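Local coordinates for protein 4-alpha-glucanotransferase (Streptococcus agalactiae, PDB 6M6T) that is an amylomaltase of the TIM-barrel clan that holds glycan ligands in its pockets, at residues Phe369-Thr374 / Glu417-Arg422; Asp397-Val400 / Glu406-Thr409; Pro424-Pro427 / Leu433-Leu436. All coordinates share one frame; numbering follows the deposited sequence.

Contact 1: Phe369-Thr374 / Glu417-Arg422; sequences FGFYDT and ENYMRR. With AC1 (4,6-dideoxy-4-{[(1S,4R,5S,6S)-4,5,6-trihydroxy-3-(hydroxymethyl)cyclohex-2-en-1-yl]amino}-alpha-D-glucopyranose), chain J.
Phe-371 drives the rim of its ring into the face of Tyr-419 while offering one of its own faces to the methyl of Met-420. The two rings form a T-shaped (edge-to-face) pair, centroids 5.4 Å apart and planes at 77°, with Phe-371 CE1 coming down near the CG/CD1 side of the tyrosine ring, 3.8 Å from Tyr-419 CD1. The Met-420 side chain runs against that of Phe-371, the two coming from opposite directions. Its chain bends at SD (chi3 -101°), which lays CE over the phenylalanine face, 3.7 Å from the ring centroid, as a CH-pi contact; Met-420 SD stands obliquely off the same ring at 4.7 Å from the centroid, a Met-aromatic contact. In the TIM-barrel fold this joins the loop after strand 363-366 to the C-terminal end of helix 410-419, which closes in a Schellman motif at Arg-421. A salt bridge from Arg-422 NH1 to Glu-417 OE2, 3.2 Å, ties across that same turn. The hydroxyl of Tyr-419 is hydrogen-bonded to ND1 of His-383, and Met-420 also packs on Val-432 and Thr-435 of helix 428-438. Two residues before Phe-371, Phe-369 belongs to a glycan pocket: its CZ lies 3.4 Å from C6 of AC1.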
ATOM      1  N   PHE A 369      16.914   1.854 -11.673  1.00 45.31           N
ATOM      2  CA  PHE A 369      17.054   3.109 -12.396  1.00 51.36           C
ATOM      3  C   PHE A 369      18.507   3.527 -12.598  1.00 54.48           C
ATOM      4  O   PHE A 369      18.755   4.570 -13.218  1.00 63.37           O
ATOM      5  CB  PHE A 369      16.344   4.235 -11.639  1.00 63.20           C
ATOM      6  CG  PHE A 369      14.866   4.034 -11.460  1.00 57.92           C
ATOM      7  CD1 PHE A 369      14.083   3.547 -12.492  1.00 51.86           C
ATOM      8  CD2 PHE A 369      14.255   4.377 -10.258  1.00 56.89           C
ATOM      9  CE1 PHE A 369      12.724   3.394 -12.324  1.00 50.32           C
ATOM     10  CE2 PHE A 369      12.903   4.217 -10.090  1.00 53.76           C
ATOM     11  CZ  PHE A 369      12.136   3.725 -11.127  1.00 49.23           C
ATOM     12  N   GLY A 370      19.464   2.767 -12.076  1.00 52.92           N
ATOM     13  CA  GLY A 370      20.823   3.248 -11.940  1.00 49.19           C
ATOM     14  C   GLY A 370      21.857   2.566 -12.807  1.00 49.72           C
ATOM     15  O   GLY A 370      23.053   2.696 -12.550  1.00 54.35           O
ATOM     16  N   PHE A 371      21.425   1.838 -13.835  1.00 52.69           N
ATOM     17  CA  PHE A 371      22.347   1.235 -14.790  1.00 46.69           C
ATOM     18  C   PHE A 371      21.973   1.592 -16.220  1.00 53.23           C
ATOM     19  O   PHE A 371      22.573   1.050 -17.154  1.00 54.89           O
ATOM     20  CB  PHE A 371      22.396  -0.298 -14.632  1.00 53.33           C
ATOM     21  CG  PHE A 371      23.022  -0.762 -13.335  1.00 54.55           C
ATOM     22  CD1 PHE A 371      24.390  -0.667 -13.130  1.00 56.38           C
ATOM     23  CD2 PHE A 371      22.242  -1.271 -12.317  1.00 51.75           C
ATOM     24  CE1 PHE A 371      24.958  -1.071 -11.949  1.00 49.30           C
ATOM     25  CE2 PHE A 371      22.812  -1.678 -11.134  1.00 54.40           C
ATOM     26  CZ  PHE A 371      24.170  -1.578 -10.954  1.00 53.75           C
ATOM     27  N   TYR A 372      20.980   2.466 -16.418  1.00 54.39           N
ATOM     28  CA  TYR A 372      20.659   2.946 -17.755  1.00 58.58           C
ATOM     29  C   TYR A 372      21.724   3.877 -18.311  1.00 56.26           C
ATOM     30  O   TYR A 372      21.751   4.116 -19.519  1.00 63.49           O
ATOM     31  CB  TYR A 372      19.313   3.679 -17.767  1.00 60.69           C
ATOM     32  CG  TYR A 372      18.149   2.785 -17.450  1.00 59.15           C
ATOM     33  CD1 TYR A 372      17.877   1.677 -18.232  1.00 53.58           C
ATOM     34  CD2 TYR A 372      17.319   3.049 -16.364  1.00 56.99           C
ATOM     35  CE1 TYR A 372      16.817   0.851 -17.938  1.00 56.90           C
ATOM     36  CE2 TYR A 372      16.269   2.229 -16.053  1.00 45.03           C
ATOM     37  CZ  TYR A 372      16.016   1.131 -16.843  1.00 52.47           C
ATOM     38  OH  TYR A 372      14.953   0.305 -16.545  1.00 59.44           O
ATOM     39  N   ASP A 373      22.592   4.407 -17.470  1.00 50.84           N
ATOM     40  CA  ASP A 373      23.649   5.307 -17.905  1.00 50.22           C
ATOM     41  C   ASP A 373      24.983   4.654 -17.545  1.00 49.44           C
ATOM     42  O   ASP A 373      25.386   4.658 -16.379  1.00 47.95           O
ATOM     43  CB  ASP A 373      23.461   6.675 -17.265  1.00 42.43           C
ATOM     44  CG  ASP A 373      24.743   7.442 -17.143  1.00 54.07           C
ATOM     45  OD1 ASP A 373      25.725   7.134 -17.856  1.00 48.82           O
ATOM     46  OD2 ASP A 373      24.780   8.368 -16.305  1.00 62.39           O
ATOM     47  N   THR A 374      25.671   4.115 -18.559  1.00 48.43           N
ATOM     48  CA  THR A 374      26.927   3.392 -18.390  1.00 47.65           C
ATOM     49  C   THR A 374      28.095   4.278 -17.967  1.00 50.35           C
ATOM     50  O   THR A 374      29.203   3.746 -17.833  1.00 54.66           O
ATOM     51  CB  THR A 374      27.308   2.663 -19.684  1.00 47.78           C
ATOM     52  OG1 THR A 374      26.983   3.477 -20.811  1.00 36.16           O
ATOM     53  CG2 THR A 374      26.565   1.364 -19.802  1.00 54.46           C
ATOM     54  N   GLU A 417      26.810  -6.462 -15.897  1.00 58.27           N
ATOM     55  CA  GLU A 417      27.469  -7.698 -15.488  1.00 62.03           C
ATOM     56  C   GLU A 417      28.891  -7.423 -15.008  1.00 55.98           C
ATOM     57  O   GLU A 417      29.406  -8.142 -14.142  1.00 50.04           O
ATOM     58  CB  GLU A 417      27.453  -8.716 -16.637  1.00 60.84           C
ATOM     59  CG  GLU A 417      26.051  -9.251 -16.986  1.00 61.68           C
ATOM     60  CD  GLU A 417      26.057 -10.341 -18.068  1.00 69.90           C
ATOM     61  OE1 GLU A 417      26.768 -10.181 -19.089  1.00 73.13           O
ATOM     62  OE2 GLU A 417      25.330 -11.353 -17.900  1.00 68.20           O
ATOM     63  N   ASN A 418      29.535  -6.398 -15.565  1.00 52.58           N
ATOM     64  CA  ASN A 418      30.827  -5.947 -15.073  1.00 54.53           C
ATOM     65  C   ASN A 418      30.744  -5.404 -13.645  1.00 53.67           C
ATOM     66  O   ASN A 418      31.233  -6.025 -12.693  1.00 53.23           O
ATOM     67  CB  ASN A 418      31.370  -4.874 -16.011  1.00 54.36           C
ATOM     68  CG  ASN A 418      32.793  -5.145 -16.436  1.00 63.70           C
ATOM     69  OD1 ASN A 418      33.532  -5.841 -15.734  1.00 64.54           O
ATOM     70  ND2 ASN A 418      33.194  -4.595 -17.588  1.00 64.44           N
ATOM     71  N   TYR A 419      30.064  -4.270 -13.498  1.00 49.86           N
ATOM     72  CA  TYR A 419      29.916  -3.529 -12.250  1.00 43.57           C
ATOM     73  C   TYR A 419      29.605  -4.395 -11.044  1.00 46.69           C
ATOM     74  O   TYR A 419      30.093  -4.131  -9.946  1.00 49.17           O
ATOM     75  CB  TYR A 419      28.796  -2.511 -12.406  1.00 44.71           C
ATOM     76  CG  TYR A 419      28.724  -1.476 -11.319  1.00 48.14           C
ATOM     77  CD1 TYR A 419      28.186  -1.774 -10.071  1.00 45.62           C
ATOM     78  CD2 TYR A 419      29.164  -0.173 -11.550  1.00 44.08           C
ATOM     79  CE1 TYR A 419      28.111  -0.795  -9.073  1.00 43.31           C
ATOM     80  CE2 TYR A 419      29.090   0.799 -10.568  1.00 37.51           C
ATOM     81  CZ  TYR A 419      28.563   0.485  -9.336  1.00 36.19           C
ATOM     82  OH  TYR A 419      28.493   1.461  -8.371  1.00 39.75           O
ATOM     83  N   MET A 420      28.759  -5.400 -11.227  1.00 53.20           N
ATOM     84  CA  MET A 420      28.268  -6.208 -10.123  1.00 48.91           C
ATOM     85  C   MET A 420      28.985  -7.538 -10.000  1.00 51.00           C
ATOM     86  O   MET A 420      28.688  -8.294  -9.064  1.00 50.12           O
ATOM     87  CB  MET A 420      26.762  -6.440 -10.273  1.00 51.61           C
ATOM     88  CG  MET A 420      25.946  -5.168 -10.120  1.00 55.64           C
ATOM     89  SD  MET A 420      24.170  -5.401 -10.225  1.00 57.31           S
ATOM     90  CE  MET A 420      23.916  -4.860 -11.908  1.00 52.51           C
ATOM     91  N   ARG A 421      29.911  -7.843 -10.914  1.00 46.79           N
ATOM     92  CA  ARG A 421      30.759  -9.034 -10.818  1.00 51.05           C
ATOM     93  C   ARG A 421      29.938 -10.326 -10.876  1.00 51.91           C
ATOM     94  O   ARG A 421      30.021 -11.186  -9.999  1.00 52.58           O
ATOM     95  CB  ARG A 421      31.617  -8.995  -9.544  1.00 50.75           C
ATOM     96  CG  ARG A 421      32.473  -7.739  -9.406  1.00 44.44           C
ATOM     97  CD  ARG A 421      33.199  -7.472 -10.710  1.00 47.05           C
ATOM     98  NE  ARG A 421      34.070  -8.582 -11.101  1.00 46.88           N
ATOM     99  CZ  ARG A 421      34.396  -8.880 -12.361  1.00 48.08           C
ATOM    100  NH1 ARG A 421      33.917  -8.158 -13.372  1.00 47.56           N
ATOM    101  NH2 ARG A 421      35.211  -9.903 -12.611  1.00 43.42           N
ATOM    102  N   ARG A 422      29.147 -10.464 -11.941  1.00 55.42           N
ATOM    103  CA  ARG A 422      28.343 -11.670 -12.087  1.00 57.34           C
ATOM    104  C   ARG A 422      29.249 -12.853 -12.406  1.00 52.90           C
ATOM    105  O   ARG A 422      29.975 -12.845 -13.409  1.00 43.54           O
ATOM    106  CB  ARG A 422      27.270 -11.507 -13.169  1.00 57.56           C
ATOM    107  CG  ARG A 422      26.452 -12.803 -13.428  1.00 57.52           C
ATOM    108  CD  ARG A 422      25.534 -12.685 -14.650  1.00 57.27           C
ATOM    109  NE  ARG A 422      24.710 -13.877 -14.884  1.00 54.59           N
ATOM    110  CZ  ARG A 422      23.567 -13.883 -15.577  1.00 61.25           C
ATOM    111  NH1 ARG A 422      23.083 -12.760 -16.111  1.00 56.70           N
ATOM    112  NH2 ARG A 422      22.902 -15.020 -15.744  1.00 57.45           N
TER
HETATM  113  C1  AC1 J   2      10.812   7.741 -13.518  1.00 81.65           C
HETATM  114  O2  AC1 J   2       9.496   9.173 -14.970  1.00 78.38           O
HETATM  115  C2  AC1 J   2       9.410   8.111 -14.005  1.00 78.11           C
HETATM  116  C4A AC1 J   2       5.576   7.572  -7.837  1.00 67.27           C
HETATM  117  C3  AC1 J   2       8.615   8.626 -12.842  1.00 68.79           C
HETATM  118  O3  AC1 J   2       7.326   8.958 -13.344  1.00 73.77           O
HETATM  119  C4  AC1 J   2       8.507   7.548 -11.763  1.00 73.11           C
HETATM  120  N4A AC1 J   2       7.844   8.052 -10.558  1.00 70.29           N
HETATM  121  C5  AC1 J   2       9.881   7.083 -11.328  1.00 72.54           C
HETATM  122  O5  AC1 J   2      10.700   6.690 -12.475  1.00 74.56           O
HETATM  123  C6  AC1 J   2       9.692   5.930 -10.321  1.00 60.50           C
HETATM  124  C1B AC1 J   2       6.375   8.031 -10.586  1.00 68.08           C
HETATM  125  C2B AC1 J   2       5.933   9.110  -9.648  1.00 65.36           C
HETATM  126  O2B AC1 J   2       6.621  10.300 -10.033  1.00 75.18           O
HETATM  127  C3B AC1 J   2       6.376   8.743  -8.255  1.00 61.28           C
HETATM  128  O3B AC1 J   2       6.062   9.787  -7.345  1.00 61.21           O
HETATM  129  O4  AC1 J   2       6.040   7.134  -6.542  1.00 65.60           O
HETATM  130  C5B AC1 J   2       5.628   6.552  -8.801  1.00 68.53           C
HETATM  131  C7B AC1 J   2       5.951   6.786 -10.139  1.00 70.44           C
HETATM  132  C6B AC1 J   2       5.238   5.154  -8.370  1.00 65.92           C
HETATM  133  O6B AC1 J   2       5.584   5.043  -6.988  1.00 68.61           O

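Contact 2: Asp397-Val400 / Glu406-Thr409; sequences DNEV and ENLT. With ASO (1,5-anhydro-D-glucitol), chain I; AC1 (4,6-dideoxy-4-{[(1S,4R,5S,6S)-4,5,6-trihydroxy-3-(hydroxymethyl)cyclohex-2-en-1-yl]amino}-alpha-D-glucopyranose), chain J.
Asn-407 gives an N-H of its side-chain amide to the carboxylate of Glu-399, and this one hydrogen bond makes the contact. Asn-407 ND2 lies 2.9 Å from Glu-399 OE2. The oxygen is approached nearly along its C-O axis and sits in the amide plane of the asparagine; carboxylate and amide are almost coplanar, 3° apart, although the N-H...O angle is a bent 141°. Glu-399 reaches across because its chain runs on extended beyond CG (chi2 160°), while Asn-407, at the centre of an inverse gamma turn, presents its amide from an exposed position. The glutamate side chain also packs against Arg-459, and the guanidinium of that arginine is hydrogen-bonded to the carbonyl oxygen of Asp-397, so one residue touches both ends of Asp-397 to Glu-399. Further along, Asp-397 belongs to both glycan pockets; its OD2 accepts a hydrogen bond from O3 of ASO at 2.6 Å, with a weak one from Asn-461 to the same oxygen. In the fold, the 397-400 segment lies in the loop between strand 389-392 and the short helix 401-404, and Val-400 takes the N-cap position of that helix. The chain turns back through it to 406-409, where Thr-409 occupies the N-cap position of helix 410-419 without a capping bond from its side chain.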
ATOM      1  N   ASP A 397       6.265  -1.102  -8.319  1.00 55.63           N
ATOM      2  CA  ASP A 397       5.937  -0.433  -9.573  1.00 51.79           C
ATOM      3  C   ASP A 397       6.985  -0.641 -10.656  1.00 49.30           C
ATOM      4  O   ASP A 397       6.741  -0.283 -11.811  1.00 47.70           O
ATOM      5  CB  ASP A 397       5.733   1.061  -9.328  1.00 50.57           C
ATOM      6  CG  ASP A 397       4.864   1.328  -8.116  1.00 59.29           C
ATOM      7  OD1 ASP A 397       5.437   1.364  -7.003  1.00 65.26           O
ATOM      8  OD2 ASP A 397       3.626   1.506  -8.269  1.00 55.46           O
ATOM      9  N   ASN A 398       8.122  -1.227 -10.318  1.00 51.70           N
ATOM     10  CA  ASN A 398       9.182  -1.524 -11.261  1.00 50.86           C
ATOM     11  C   ASN A 398       9.066  -2.961 -11.723  1.00 45.01           C
ATOM     12  O   ASN A 398       8.370  -3.776 -11.124  1.00 45.57           O
ATOM     13  CB  ASN A 398      10.553  -1.307 -10.613  1.00 59.76           C
ATOM     14  CG  ASN A 398      10.831   0.143 -10.314  1.00 56.06           C
ATOM     15  OD1 ASN A 398      10.790   0.580  -9.158  1.00 56.72           O
ATOM     16  ND2 ASN A 398      11.127   0.900 -11.356  1.00 49.24           N
ATOM     17  N   GLU A 399       9.800  -3.276 -12.776  1.00 44.85           N
ATOM     18  CA  GLU A 399       9.856  -4.647 -13.239  1.00 52.54           C
ATOM     19  C   GLU A 399      10.489  -5.540 -12.176  1.00 55.04           C
ATOM     20  O   GLU A 399      11.195  -5.075 -11.288  1.00 59.38           O
ATOM     21  CB  GLU A 399      10.652  -4.712 -14.533  1.00 51.47           C
ATOM     22  CG  GLU A 399      10.256  -3.629 -15.503  1.00 48.80           C
ATOM     23  CD  GLU A 399      11.310  -3.365 -16.549  1.00 56.67           C
ATOM     24  OE1 GLU A 399      12.185  -2.489 -16.303  1.00 60.11           O
ATOM     25  OE2 GLU A 399      11.262  -4.043 -17.607  1.00 50.55           O
ATOM     26  N   VAL A 400      10.206  -6.839 -12.246  1.00 48.47           N
ATOM     27  CA  VAL A 400      11.025  -7.768 -11.490  1.00 51.92           C
ATOM     28  C   VAL A 400      12.405  -7.790 -12.128  1.00 58.33           C
ATOM     29  O   VAL A 400      12.549  -7.536 -13.331  1.00 58.28           O
ATOM     30  CB  VAL A 400      10.405  -9.175 -11.451  1.00 54.12           C
ATOM     31  CG1 VAL A 400       8.961  -9.108 -10.972  1.00 53.41           C
ATOM     32  CG2 VAL A 400      10.522  -9.831 -12.816  1.00 53.23           C
ATOM     33  N   GLU A 406      15.958  -8.056 -19.104  1.00 65.34           N
ATOM     34  CA  GLU A 406      15.716  -8.261 -20.532  1.00 58.74           C
ATOM     35  C   GLU A 406      15.875  -6.960 -21.299  1.00 64.45           C
ATOM     36  O   GLU A 406      16.510  -6.929 -22.358  1.00 72.64           O
ATOM     37  CB  GLU A 406      14.317  -8.812 -20.786  1.00 60.54           C
ATOM     38  CG  GLU A 406      13.786  -9.782 -19.754  1.00 66.14           C
ATOM     39  CD  GLU A 406      12.695 -10.664 -20.330  1.00 67.67           C
ATOM     40  OE1 GLU A 406      12.512 -10.632 -21.575  1.00 67.73           O
ATOM     41  OE2 GLU A 406      12.023 -11.381 -19.547  1.00 66.24           O
ATOM     42  N   ASN A 407      15.311  -5.872 -20.785  1.00 63.97           N
ATOM     43  CA  ASN A 407      15.161  -4.640 -21.559  1.00 62.43           C
ATOM     44  C   ASN A 407      16.340  -3.706 -21.374  1.00 64.64           C
ATOM     45  O   ASN A 407      16.186  -2.524 -21.086  1.00 64.52           O
ATOM     46  CB  ASN A 407      13.856  -3.971 -21.171  1.00 56.38           C
ATOM     47  CG  ASN A 407      12.695  -4.913 -21.302  1.00 60.09           C
ATOM     48  OD1 ASN A 407      12.557  -5.598 -22.325  1.00 60.25           O
ATOM     49  ND2 ASN A 407      11.860  -4.981 -20.269  1.00 54.38           N
ATOM     50  N   LEU A 408      17.531  -4.255 -21.569  1.00 69.56           N
ATOM     51  CA  LEU A 408      18.773  -3.513 -21.446  1.00 73.58           C
ATOM     52  C   LEU A 408      19.532  -3.585 -22.766  1.00 71.59           C
ATOM     53  O   LEU A 408      19.624  -4.658 -23.393  1.00 64.17           O
ATOM     54  CB  LEU A 408      19.627  -4.056 -20.301  1.00 68.39           C
ATOM     55  CG  LEU A 408      19.503  -3.565 -18.847  1.00 69.75           C
ATOM     56  CD1 LEU A 408      18.055  -3.304 -18.443  1.00 62.57           C
ATOM     57  CD2 LEU A 408      20.197  -4.543 -17.843  1.00 59.09           C
ATOM     58  N   THR A 409      20.017  -2.421 -23.203  1.00 67.49           N
ATOM     59  CA  THR A 409      21.073  -2.372 -24.204  1.00 68.19           C
ATOM     60  C   THR A 409      22.113  -3.446 -23.912  1.00 75.57           C
ATOM     61  O   THR A 409      22.576  -3.556 -22.770  1.00 79.46           O
ATOM     62  CB  THR A 409      21.752  -1.003 -24.138  1.00 71.54           C
ATOM     63  OG1 THR A 409      20.771   0.025 -23.914  1.00 71.47           O
ATOM     64  CG2 THR A 409      22.576  -0.696 -25.396  1.00 71.58           C
TER
HETATM   65  C1  ASO I   1       2.079   6.205  -5.263  1.00 63.03           C
HETATM   66  C2  ASO I   1       2.232   4.793  -5.868  1.00 64.61           C
HETATM   67  C3  ASO I   1       1.746   4.793  -7.327  1.00 67.52           C
HETATM   68  C4  ASO I   1       0.276   5.250  -7.341  1.00 57.48           C
HETATM   69  C5  ASO I   1       0.159   6.606  -6.701  1.00 58.46           C
HETATM   70  C6  ASO I   1      -1.322   6.922  -6.500  1.00 63.24           C
HETATM   71  O2  ASO I   1       3.589   4.341  -5.785  1.00 64.55           O
HETATM   72  O3  ASO I   1       1.885   3.449  -7.903  1.00 68.77           O
HETATM   73  O4  ASO I   1      -0.264   5.287  -8.685  1.00 55.82           O
HETATM   74  O5  ASO I   1       0.692   6.584  -5.374  1.00 66.26           O
HETATM   75  O6  ASO I   1      -1.498   7.656  -5.275  1.00 66.98           O
HETATM   76  C1  AC1 J   2      10.812   7.741 -13.518  1.00 81.65           C
HETATM   77  O2  AC1 J   2       9.496   9.173 -14.970  1.00 78.38           O
HETATM   78  C2  AC1 J   2       9.410   8.111 -14.005  1.00 78.11           C
HETATM   79  C4A AC1 J   2       5.576   7.572  -7.837  1.00 67.27           C
HETATM   80  C3  AC1 J   2       8.615   8.626 -12.842  1.00 68.79           C
HETATM   81  O3  AC1 J   2       7.326   8.958 -13.344  1.00 73.77           O
HETATM   82  C4  AC1 J   2       8.507   7.548 -11.763  1.00 73.11           C
HETATM   83  N4A AC1 J   2       7.844   8.052 -10.558  1.00 70.29           N
HETATM   84  C5  AC1 J   2       9.881   7.083 -11.328  1.00 72.54           C
HETATM   85  O5  AC1 J   2      10.700   6.690 -12.475  1.00 74.56           O
HETATM   86  C6  AC1 J   2       9.692   5.930 -10.321  1.00 60.50           C
HETATM   87  C1B AC1 J   2       6.375   8.031 -10.586  1.00 68.08           C
HETATM   88  C2B AC1 J   2       5.933   9.110  -9.648  1.00 65.36           C
HETATM   89  O2B AC1 J   2       6.621  10.300 -10.033  1.00 75.18           O
HETATM   90  C3B AC1 J   2       6.376   8.743  -8.255  1.00 61.28           C
HETATM   91  O3B AC1 J   2       6.062   9.787  -7.345  1.00 61.21           O
HETATM   92  O4  AC1 J   2       6.040   7.134  -6.542  1.00 65.60           O
HETATM   93  C5B AC1 J   2       5.628   6.552  -8.801  1.00 68.53           C
HETATM   94  C7B AC1 J   2       5.951   6.786 -10.139  1.00 70.44           C
HETATM   95  C6B AC1 J   2       5.238   5.154  -8.370  1.00 65.92           C
HETATM   96  O6B AC1 J   2       5.584   5.043  -6.988  1.00 68.61           O

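Contact 3: Pro424-Pro427 / Leu433-Leu436; sequences PNEP and LRTL
Glu-426 swings its CG anti to the backbone N (chi1 -171°) and continues extended beyond it, so that the carboxylate is carried well away from its own backbone toward helix 428-438. Arg-434 answers from that helix with a less regular chain: CG lies anti to the carbonyl carbon, and a kink at chi2 (-130°) turns the rest of the side chain toward the glutamate. The two meet as a salt bridge, Glu-426 OE1 to Arg-434 NH1, at 3.5 Å. The carboxylate oxygen lies at the edge of the guanidinium, near its plane, and the two flat groups are tilted by 22°. Only this one oxygen and this one nitrogen approach closely, so the pairing is single-pronged rather than a two-bond clasp.

Pro-427, at the N-cap position of helix 428-438, follows the glutamate directly, and the bridge therefore spans the first two turns of the helix, from the loop leading into it to a residue within it. Both side chains have further partners. Glu-426 OE2 accepts a hydrogen bond from the backbone N of Leu-423 and a weak one from Thr-431, while Arg-434 NH2 forms a salt bridge with Glu-489 of helix 481-493. The arginine thus stands between two carboxylates, each facing a different nitrogen. With OE2 taken up chiefly by the backbone N of Leu-423 and OE1 turned to the arginine, the long bridge reads as a modest electrostatic link at the surface, and the neighbouring positive charge would be expected to favour the ionised carboxylate.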
ATOM      1  N   PRO A 424      29.901 -16.608 -13.740  1.00 61.98           N
ATOM      2  CA  PRO A 424      29.227 -17.375 -14.802  1.00 65.05           C
ATOM      3  C   PRO A 424      28.414 -18.522 -14.211  1.00 71.94           C
ATOM      4  O   PRO A 424      28.773 -19.097 -13.179  1.00 70.50           O
ATOM      5  CB  PRO A 424      30.389 -17.886 -15.670  1.00 63.39           C
ATOM      6  CG  PRO A 424      31.569 -17.058 -15.291  1.00 66.96           C
ATOM      7  CD  PRO A 424      31.365 -16.698 -13.843  1.00 62.67           C
ATOM      8  N   ASN A 425      27.283 -18.830 -14.876  1.00 73.10           N
ATOM      9  CA  ASN A 425      26.330 -19.872 -14.447  1.00 71.63           C
ATOM     10  C   ASN A 425      25.519 -19.443 -13.213  1.00 69.44           C
ATOM     11  O   ASN A 425      25.237 -20.256 -12.332  1.00 65.20           O
ATOM     12  CB  ASN A 425      27.030 -21.217 -14.187  1.00 70.29           C
ATOM     13  CG  ASN A 425      27.524 -21.891 -15.464  1.00 74.34           C
ATOM     14  OD1 ASN A 425      27.010 -21.643 -16.564  1.00 72.79           O
ATOM     15  ND2 ASN A 425      28.523 -22.761 -15.319  1.00 64.97           N
ATOM     16  N   GLU A 426      25.133 -18.168 -13.147  1.00 68.10           N
ATOM     17  CA  GLU A 426      24.487 -17.607 -11.955  1.00 66.95           C
ATOM     18  C   GLU A 426      23.269 -16.788 -12.365  1.00 62.77           C
ATOM     19  O   GLU A 426      23.410 -15.825 -13.145  1.00 62.31           O
ATOM     20  CB  GLU A 426      25.485 -16.748 -11.163  1.00 63.01           C
ATOM     21  CG  GLU A 426      25.033 -16.264  -9.761  1.00 66.52           C
ATOM     22  CD  GLU A 426      25.955 -15.156  -9.148  1.00 64.27           C
ATOM     23  OE1 GLU A 426      26.080 -15.105  -7.895  1.00 55.26           O
ATOM     24  OE2 GLU A 426      26.542 -14.339  -9.911  1.00 54.25           O
ATOM     25  N   PRO A 427      22.066 -17.110 -11.874  1.00 65.38           N
ATOM     26  CA  PRO A 427      20.910 -16.267 -12.203  1.00 63.33           C
ATOM     27  C   PRO A 427      21.136 -14.864 -11.664  1.00 52.79           C
ATOM     28  O   PRO A 427      21.601 -14.688 -10.541  1.00 55.01           O
ATOM     29  CB  PRO A 427      19.731 -16.971 -11.507  1.00 59.71           C
ATOM     30  CG  PRO A 427      20.256 -18.303 -11.049  1.00 62.95           C
ATOM     31  CD  PRO A 427      21.729 -18.139 -10.874  1.00 65.28           C
ATOM     32  N   LEU A 433      21.064  -8.964  -6.062  1.00 40.84           N
ATOM     33  CA  LEU A 433      20.771  -8.899  -4.641  1.00 40.74           C
ATOM     34  C   LEU A 433      22.040  -8.961  -3.794  1.00 47.86           C
ATOM     35  O   LEU A 433      22.105  -8.329  -2.722  1.00 45.36           O
ATOM     36  CB  LEU A 433      19.811 -10.023  -4.283  1.00 45.44           C
ATOM     37  CG  LEU A 433      18.359  -9.745  -4.637  1.00 42.85           C
ATOM     38  CD1 LEU A 433      17.583 -11.039  -4.667  1.00 47.98           C
ATOM     39  CD2 LEU A 433      17.790  -8.825  -3.592  1.00 40.93           C
ATOM     40  N   ARG A 434      23.064  -9.695  -4.250  1.00 50.17           N
ATOM     41  CA  ARG A 434      24.357  -9.612  -3.571  1.00 50.83           C
ATOM     42  C   ARG A 434      24.844  -8.170  -3.548  1.00 46.38           C
ATOM     43  O   ARG A 434      25.185  -7.627  -2.482  1.00 48.46           O
ATOM     44  CB  ARG A 434      25.387 -10.529  -4.246  1.00 48.05           C
ATOM     45  CG  ARG A 434      25.225 -12.004  -3.893  1.00 49.87           C
ATOM     46  CD  ARG A 434      26.552 -12.620  -3.438  1.00 59.09           C
ATOM     47  NE  ARG A 434      26.351 -13.839  -2.655  1.00 58.89           N
ATOM     48  CZ  ARG A 434      25.873 -14.967  -3.158  1.00 49.31           C
ATOM     49  NH1 ARG A 434      25.569 -15.036  -4.443  1.00 47.78           N
ATOM     50  NH2 ARG A 434      25.715 -16.027  -2.381  1.00 53.53           N
ATOM     51  N   THR A 435      24.815  -7.507  -4.712  1.00 41.54           N
ATOM     52  CA  THR A 435      25.278  -6.119  -4.744  1.00 39.98           C
ATOM     53  C   THR A 435      24.421  -5.218  -3.856  1.00 43.95           C
ATOM     54  O   THR A 435      24.954  -4.471  -3.027  1.00 47.09           O
ATOM     55  CB  THR A 435      25.321  -5.577  -6.165  1.00 40.99           C
ATOM     56  OG1 THR A 435      26.032  -6.493  -7.001  1.00 45.93           O
ATOM     57  CG2 THR A 435      26.056  -4.261  -6.168  1.00 37.98           C
ATOM     58  N   LEU A 436      23.091  -5.274  -4.013  1.00 44.11           N
ATOM     59  CA  LEU A 436      22.182  -4.487  -3.173  1.00 36.65           C
ATOM     60  C   LEU A 436      22.522  -4.613  -1.697  1.00 38.61           C
ATOM     61  O   LEU A 436      22.520  -3.626  -0.958  1.00 38.08           O
ATOM     62  CB  LEU A 436      20.731  -4.929  -3.401  1.00 37.31           C
ATOM     63  CG  LEU A 436      19.633  -4.396  -2.459  1.00 34.73           C
ATOM     64  CD1 LEU A 436      19.545  -2.906  -2.478  1.00 35.75           C
ATOM     65  CD2 LEU A 436      18.302  -4.947  -2.845  1.00 35.29           C
TER

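Overall arrangement
Contact 2 is nested along the chain inside the loop closed by contact 1, while contact 3 follows both in series. The centres of contacts 1 and 2 are 13 Å apart and the two touch near the ligand: Phe-369 CZ lies against Asn-398 ND2, and both contacts reach AC1, contact 1 through Phe-369 and contact 2 through Asp-397. Contacts 1 and 3, with centres 12 Å apart, meet where helices 410-419 and 428-438 follow each other, Met-420 CB packing 3.4 Å from Thr-435 OG1. Contacts 2 and 3 do not touch, their nearest atoms being about 10 Å apart. Contact 1 thus touches both of the others and, through Phe-369, the ligand.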